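Local atomic coordinates of Slr0280 protein (Synechocystis sp., PDB entry 5H3K), a protein that is of unknown function but carries a phosphodiester glycosidase (NAGPA-type) domain, which suggests that it acts on sugar phosphodiesters. Residues A[284-297]-A[554-568]. Residues are numbered along the deposited sequence; the frame is centred on the assembly and turned at random.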
loop_
_atom_site.group_PDB
_atom_site.type_symbol
_atom_site.label_atom_id
_atom_site.label_comp_id
_atom_site.label_asym_id
_atom_site.label_seq_id
_atom_site.Cartn_x
_atom_site.Cartn_y
_atom_site.Cartn_z
ATOM N N ARG A 284 5.356 -9.373 -13.347
ATOM C CA ARG A 284 5.056 -9.790 -14.719
ATOM C C ARG A 284 5.165 -8.618 -15.672
ATOM O O ARG A 284 5.108 -7.459 -15.253
ATOM C CB ARG A 284 3.611 -10.305 -14.805
ATOM C CG ARG A 284 3.399 -11.741 -14.373
ATOM C CD ARG A 284 1.919 -12.102 -14.428
ATOM N NE ARG A 284 1.181 -11.583 -13.276
ATOM C CZ ARG A 284 -0.065 -11.926 -12.983
ATOM N NH1 ARG A 284 -0.665 -11.416 -11.916
ATOM N NH2 ARG A 284 -0.701 -12.786 -13.767
ATOM N N PHE A 285 5.305 -8.922 -16.962
ATOM C CA PHE A 285 5.108 -7.924 -18.011
ATOM C C PHE A 285 3.759 -8.180 -18.664
ATOM O O PHE A 285 3.475 -9.300 -19.085
ATOM C CB PHE A 285 6.213 -8.000 -19.070
ATOM C CG PHE A 285 7.570 -7.581 -18.567
ATOM C CD1 PHE A 285 7.940 -6.246 -18.563
ATOM C CD2 PHE A 285 8.477 -8.528 -18.098
ATOM C CE1 PHE A 285 9.195 -5.855 -18.097
ATOM C CE2 PHE A 285 9.734 -8.147 -17.633
ATOM C CZ PHE A 285 10.089 -6.804 -17.630
ATOM N N VAL A 286 2.913 -7.158 -18.733
ATOM C CA VAL A 286 1.618 -7.312 -19.384
ATOM C C VAL A 286 1.606 -6.533 -20.698
ATOM O O VAL A 286 1.883 -5.327 -20.725
ATOM C CB VAL A 286 0.461 -6.866 -18.474
ATOM C CG1 VAL A 286 -0.867 -7.008 -19.202
ATOM C CG2 VAL A 286 0.449 -7.685 -17.179
ATOM N N ASN A 287 1.303 -7.231 -21.790
ATOM C CA ASN A 287 1.272 -6.611 -23.107
ATOM C C ASN A 287 -0.134 -6.242 -23.523
ATOM O O ASN A 287 -1.028 -7.090 -23.514
ATOM C CB ASN A 287 1.865 -7.559 -24.153
ATOM C CG ASN A 287 3.302 -7.923 -23.856
ATOM O OD1 ASN A 287 4.150 -7.050 -23.689
ATOM N ND2 ASN A 287 3.581 -9.224 -23.775
ATOM N N ILE A 288 -0.333 -4.972 -23.854
ATOM C CA ILE A 288 -1.569 -4.537 -24.488
ATOM C C ILE A 288 -1.202 -3.806 -25.767
ATOM O O ILE A 288 -0.029 -3.719 -26.122
ATOM C CB ILE A 288 -2.409 -3.619 -23.571
ATOM C CG1 ILE A 288 -1.569 -2.438 -23.091
ATOM C CG2 ILE A 288 -2.949 -4.402 -22.383
ATOM C CD1 ILE A 288 -2.374 -1.412 -22.320
ATOM N N SER A 289 -2.203 -3.277 -26.460
ATOM C CA SER A 289 -1.955 -2.530 -27.685
ATOM C C SER A 289 -0.995 -1.362 -27.437
ATOM O O SER A 289 -0.058 -1.142 -28.212
ATOM C CB SER A 289 -3.280 -2.022 -28.263
ATOM O OG SER A 289 -3.051 -1.311 -29.461
ATOM N N GLY A 290 -1.209 -0.642 -26.338
ATOM C CA GLY A 290 -0.406 0.532 -26.008
ATOM C C GLY A 290 1.052 0.324 -25.600
ATOM O O GLY A 290 1.826 1.291 -25.540
ATOM N N GLY A 291 1.436 -0.919 -25.320
ATOM C CA GLY A 291 2.798 -1.217 -24.915
ATOM C C GLY A 291 2.921 -2.324 -23.885
ATOM O O GLY A 291 1.948 -3.006 -23.569
ATOM N N GLN A 292 4.134 -2.499 -23.365
ATOM C CA GLN A 292 4.439 -3.568 -22.413
ATOM C C GLN A 292 4.624 -2.954 -21.026
ATOM O O GLN A 292 5.472 -2.077 -20.842
ATOM C CB GLN A 292 5.716 -4.301 -22.834
ATOM C CG GLN A 292 6.153 -5.397 -21.864
ATOM C CD GLN A 292 7.276 -6.271 -22.401
ATOM O OE1 GLN A 292 8.456 -5.926 -22.301
ATOM N NE2 GLN A 292 6.910 -7.420 -22.965
ATOM N N PHE A 293 3.813 -3.394 -20.062
ATOM C CA PHE A 293 3.807 -2.794 -18.725
ATOM C C PHE A 293 4.305 -3.767 -17.678
ATOM O O PHE A 293 3.704 -4.828 -17.485
ATOM C CB PHE A 293 2.383 -2.383 -18.323
ATOM C CG PHE A 293 1.822 -1.228 -19.114
ATOM C CD1 PHE A 293 1.304 -1.421 -20.391
ATOM C CD2 PHE A 293 1.775 0.048 -18.557
ATOM C CE1 PHE A 293 0.767 -0.349 -21.117
ATOM C CE2 PHE A 293 1.245 1.124 -19.267
ATOM C CZ PHE A 293 0.739 0.931 -20.555
ATOM N N PRO A 294 5.391 -3.412 -16.973
ATOM C CA PRO A 294 5.745 -4.219 -15.797
ATOM C C PRO A 294 4.662 -4.031 -14.733
ATOM O O PRO A 294 4.304 -2.884 -14.432
ATOM C CB PRO A 294 7.076 -3.611 -15.324
ATOM C CG PRO A 294 7.597 -2.829 -16.516
ATOM C CD PRO A 294 6.354 -2.327 -17.221
ATOM N N VAL A 295 4.124 -5.130 -14.203
ATOM C CA VAL A 295 3.057 -5.069 -13.205
ATOM C C VAL A 295 3.361 -5.944 -11.987
ATOM O O VAL A 295 3.795 -7.096 -12.118
ATOM C CB VAL A 295 1.689 -5.486 -13.814
ATOM C CG1 VAL A 295 0.616 -5.573 -12.745
ATOM C CG2 VAL A 295 1.253 -4.502 -14.898
ATOM N N THR A 296 3.145 -5.393 -10.794
ATOM C CA THR A 296 3.287 -6.146 -9.561
ATOM C C THR A 296 1.915 -6.508 -9.010
ATOM O O THR A 296 1.021 -5.652 -8.905
ATOM C CB THR A 296 4.010 -5.329 -8.480
ATOM O OG1 THR A 296 5.159 -4.685 -9.042
ATOM C CG2 THR A 296 4.438 -6.236 -7.340
ATOM N N THR A 297 1.730 -7.780 -8.668
ATOM C CA THR A 297 0.464 -8.215 -8.093
ATOM C C THR A 297 0.673 -9.049 -6.844
ATOM O O THR A 297 1.688 -9.738 -6.687
ATOM C CB THR A 297 -0.380 -9.042 -9.080
ATOM O OG1 THR A 297 0.349 -10.215 -9.470
ATOM C CG2 THR A 297 -0.736 -8.227 -10.318
ATOM N N ALA A 554 5.092 6.076 -21.090
ATOM C CA ALA A 554 4.428 6.619 -19.909
ATOM C C ALA A 554 3.631 5.569 -19.125
ATOM O O ALA A 554 3.536 4.396 -19.526
ATOM C CB ALA A 554 3.533 7.783 -20.303
ATOM N N GLY A 555 3.061 6.001 -18.000
ATOM C CA GLY A 555 2.159 5.157 -17.227
ATOM C C GLY A 555 0.862 4.970 -18.000
ATOM O O GLY A 555 0.658 5.590 -19.046
ATOM N N ALA A 556 -0.015 4.108 -17.499
ATOM C CA ALA A 556 -1.238 3.767 -18.224
ATOM C C ALA A 556 -2.289 4.861 -18.124
ATOM O O ALA A 556 -2.388 5.533 -17.106
ATOM C CB ALA A 556 -1.815 2.446 -17.706
ATOM N N SER A 557 -3.073 5.032 -19.190
ATOM C CA SER A 557 -4.325 5.768 -19.121
ATOM C C SER A 557 -5.337 4.878 -18.414
ATOM O O SER A 557 -5.062 3.702 -18.179
ATOM C CB SER A 557 -4.843 6.102 -20.523
ATOM O OG SER A 557 -5.233 4.918 -21.205
ATOM N N LEU A 558 -6.501 5.424 -18.067
ATOM C CA LEU A 558 -7.545 4.608 -17.430
ATOM C C LEU A 558 -7.997 3.442 -18.326
ATOM O O LEU A 558 -8.204 2.320 -17.847
ATOM C CB LEU A 558 -8.753 5.464 -17.016
ATOM C CG LEU A 558 -8.542 6.502 -15.911
ATOM C CD1 LEU A 558 -9.752 7.441 -15.867
ATOM C CD2 LEU A 558 -8.326 5.821 -14.561
ATOM N N GLY A 559 -8.156 3.700 -19.623
ATOM C CA GLY A 559 -8.546 2.652 -20.550
ATOM C C GLY A 559 -7.504 1.555 -20.684
ATOM O O GLY A 559 -7.834 0.359 -20.739
ATOM N N GLU A 560 -6.241 1.967 -20.763
ATOM C CA GLU A 560 -5.126 1.025 -20.799
ATOM C C GLU A 560 -5.060 0.182 -19.535
ATOM O O GLU A 560 -4.824 -1.025 -19.605
ATOM C CB GLU A 560 -3.805 1.760 -21.037
ATOM C CG GLU A 560 -3.682 2.274 -22.476
ATOM C CD GLU A 560 -2.529 3.248 -22.684
ATOM O OE1 GLU A 560 -2.101 3.896 -21.695
ATOM O OE2 GLU A 560 -2.066 3.382 -23.850
ATOM N N PHE A 561 -5.269 0.815 -18.381
ATOM C CA PHE A 561 -5.235 0.089 -17.120
ATOM C C PHE A 561 -6.359 -0.953 -17.075
ATOM O O PHE A 561 -6.142 -2.070 -16.623
ATOM C CB PHE A 561 -5.312 1.059 -15.929
ATOM C CG PHE A 561 -4.993 0.420 -14.594
ATOM C CD1 PHE A 561 -3.920 -0.457 -14.462
ATOM C CD2 PHE A 561 -5.758 0.719 -13.469
ATOM C CE1 PHE A 561 -3.616 -1.055 -13.226
ATOM C CE2 PHE A 561 -5.460 0.147 -12.234
ATOM C CZ PHE A 561 -4.393 -0.748 -12.107
ATOM N N ALA A 562 -7.546 -0.595 -17.570
ATOM C CA ALA A 562 -8.647 -1.561 -17.684
ATOM C C ALA A 562 -8.259 -2.758 -18.554
ATOM O O ALA A 562 -8.576 -3.905 -18.230
ATOM C CB ALA A 562 -9.892 -0.890 -18.219
ATOM N N GLN A 563 -7.562 -2.493 -19.652
ATOM C CA GLN A 563 -7.088 -3.568 -20.511
ATOM C C GLN A 563 -6.049 -4.421 -19.803
ATOM O O GLN A 563 -6.052 -5.649 -19.929
ATOM C CB GLN A 563 -6.543 -2.995 -21.824
ATOM C CG GLN A 563 -7.608 -2.282 -22.661
ATOM C CD GLN A 563 -7.058 -1.669 -23.940
ATOM O OE1 GLN A 563 -5.858 -1.418 -24.063
ATOM N NE2 GLN A 563 -7.941 -1.421 -24.902
ATOM N N ILE A 564 -5.158 -3.777 -19.052
ATOM C CA ILE A 564 -4.174 -4.513 -18.260
ATOM C C ILE A 564 -4.857 -5.480 -17.290
ATOM O O ILE A 564 -4.475 -6.650 -17.193
ATOM C CB ILE A 564 -3.225 -3.545 -17.489
ATOM C CG1 ILE A 564 -2.230 -2.892 -18.467
ATOM C CG2 ILE A 564 -2.481 -4.285 -16.379
ATOM C CD1 ILE A 564 -1.495 -1.667 -17.910
ATOM N N LEU A 565 -5.878 -4.995 -16.593
ATOM C CA LEU A 565 -6.586 -5.793 -15.591
ATOM C C LEU A 565 -7.368 -6.930 -16.239
ATOM O O LEU A 565 -7.429 -8.029 -15.699
ATOM C CB LEU A 565 -7.530 -4.905 -14.764
ATOM C CG LEU A 565 -6.797 -3.889 -13.870
ATOM C CD1 LEU A 565 -7.738 -2.783 -13.436
ATOM C CD2 LEU A 565 -6.145 -4.562 -12.667
ATOM N N GLN A 566 -7.963 -6.663 -17.397
ATOM C CA GLN A 566 -8.623 -7.721 -18.158
ATOM C C GLN A 566 -7.623 -8.820 -18.523
ATOM O O GLN A 566 -7.918 -10.006 -18.378
ATOM C CB GLN A 566 -9.278 -7.132 -19.409
ATOM C CG GLN A 566 -10.046 -8.130 -20.241
ATOM C CD GLN A 566 -10.742 -7.471 -21.417
ATOM O OE1 GLN A 566 -10.140 -6.681 -22.151
ATOM N NE2 GLN A 566 -12.021 -7.778 -21.590
ATOM N N GLN A 567 -6.435 -8.425 -18.974
ATOM C CA GLN A 567 -5.346 -9.370 -19.255
ATOM C C GLN A 567 -4.919 -10.197 -18.034
ATOM O O GLN A 567 -4.481 -11.345 -18.162
ATOM C CB GLN A 567 -4.137 -8.617 -19.816
ATOM C CG GLN A 567 -4.196 -8.391 -21.309
ATOM C CD GLN A 567 -4.081 -9.700 -22.069
ATOM O OE1 GLN A 567 -3.036 -10.356 -22.044
ATOM N NE2 GLN A 567 -5.163 -10.101 -22.722
ATOM N N LEU A 568 -5.040 -9.611 -16.848
ATOM C CA LEU A 568 -4.678 -10.293 -15.613
ATOM C C LEU A 568 -5.759 -11.248 -15.133
ATOM O O LEU A 568 -5.563 -11.973 -14.157
ATOM C CB LEU A 568 -4.387 -9.275 -14.514
ATOM C CG LEU A 568 -3.119 -8.464 -14.723
ATOM C CD1 LEU A 568 -3.030 -7.342 -13.687
ATOM C CD2 LEU A 568 -1.919 -9.383 -14.630
HETATM O O HOH W 1 -3.523 -12.139 -12.063
HETATM O O HOH W 2 -4.963 -4.080 -26.001
HETATM O O HOH W 3 -3.777 -0.378 -25.343
#
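The CB of A556, in the loop that leads into helix 558-567, lies 3.7 Å from CE2 of F293, obliquely to that ring. S557 caps the helix: its OG accepts from E560 N, and E560 OE1 takes S557 N in return at 2.9 Å, a capping box. The same carboxylate forms a salt bridge with R550, which also bonds the carbonyl of G290, so the helix start and the hairpin turn share one arginine. The CB of the same E560 lies 3.7 Å from I288 CD1, the two side chains crossing at about a right angle. Q563 reaches the turn through water, its OE1 accepting from a molecule that in turn accepts from G290 N. I564 then plugs the middle: its CD1 sits over one face of the F293 ring, a CH-pi contact 3.7 Å from the centroid, while CG2, anti to the backbone N, faces V295 CG2. Without the ring, as with an alanine at F293, the CD1 of I564 would probably lose the face it packs on, opening a gap, and the A556 methyl its aromatic neighbour. Q567 lays its CB against V286 CG1 at 3.7 Å. Finally L568 splits its methyls: CD1 goes to V295 and T297, and CD2 lies 3.5 Å above the centre of the R284 guanidinium, whose NH1 donates to T297 OG1 and to a water that donates to L568 O. No direct hydrogen bond joins the two segments; this is an amphipathic helix laid across a beta hairpin, closed by a type I turn, on one face of an eight-stranded antiparallel sheet, with 554-568 in the part of the chain assigned to the phosphodiester glycosidase family.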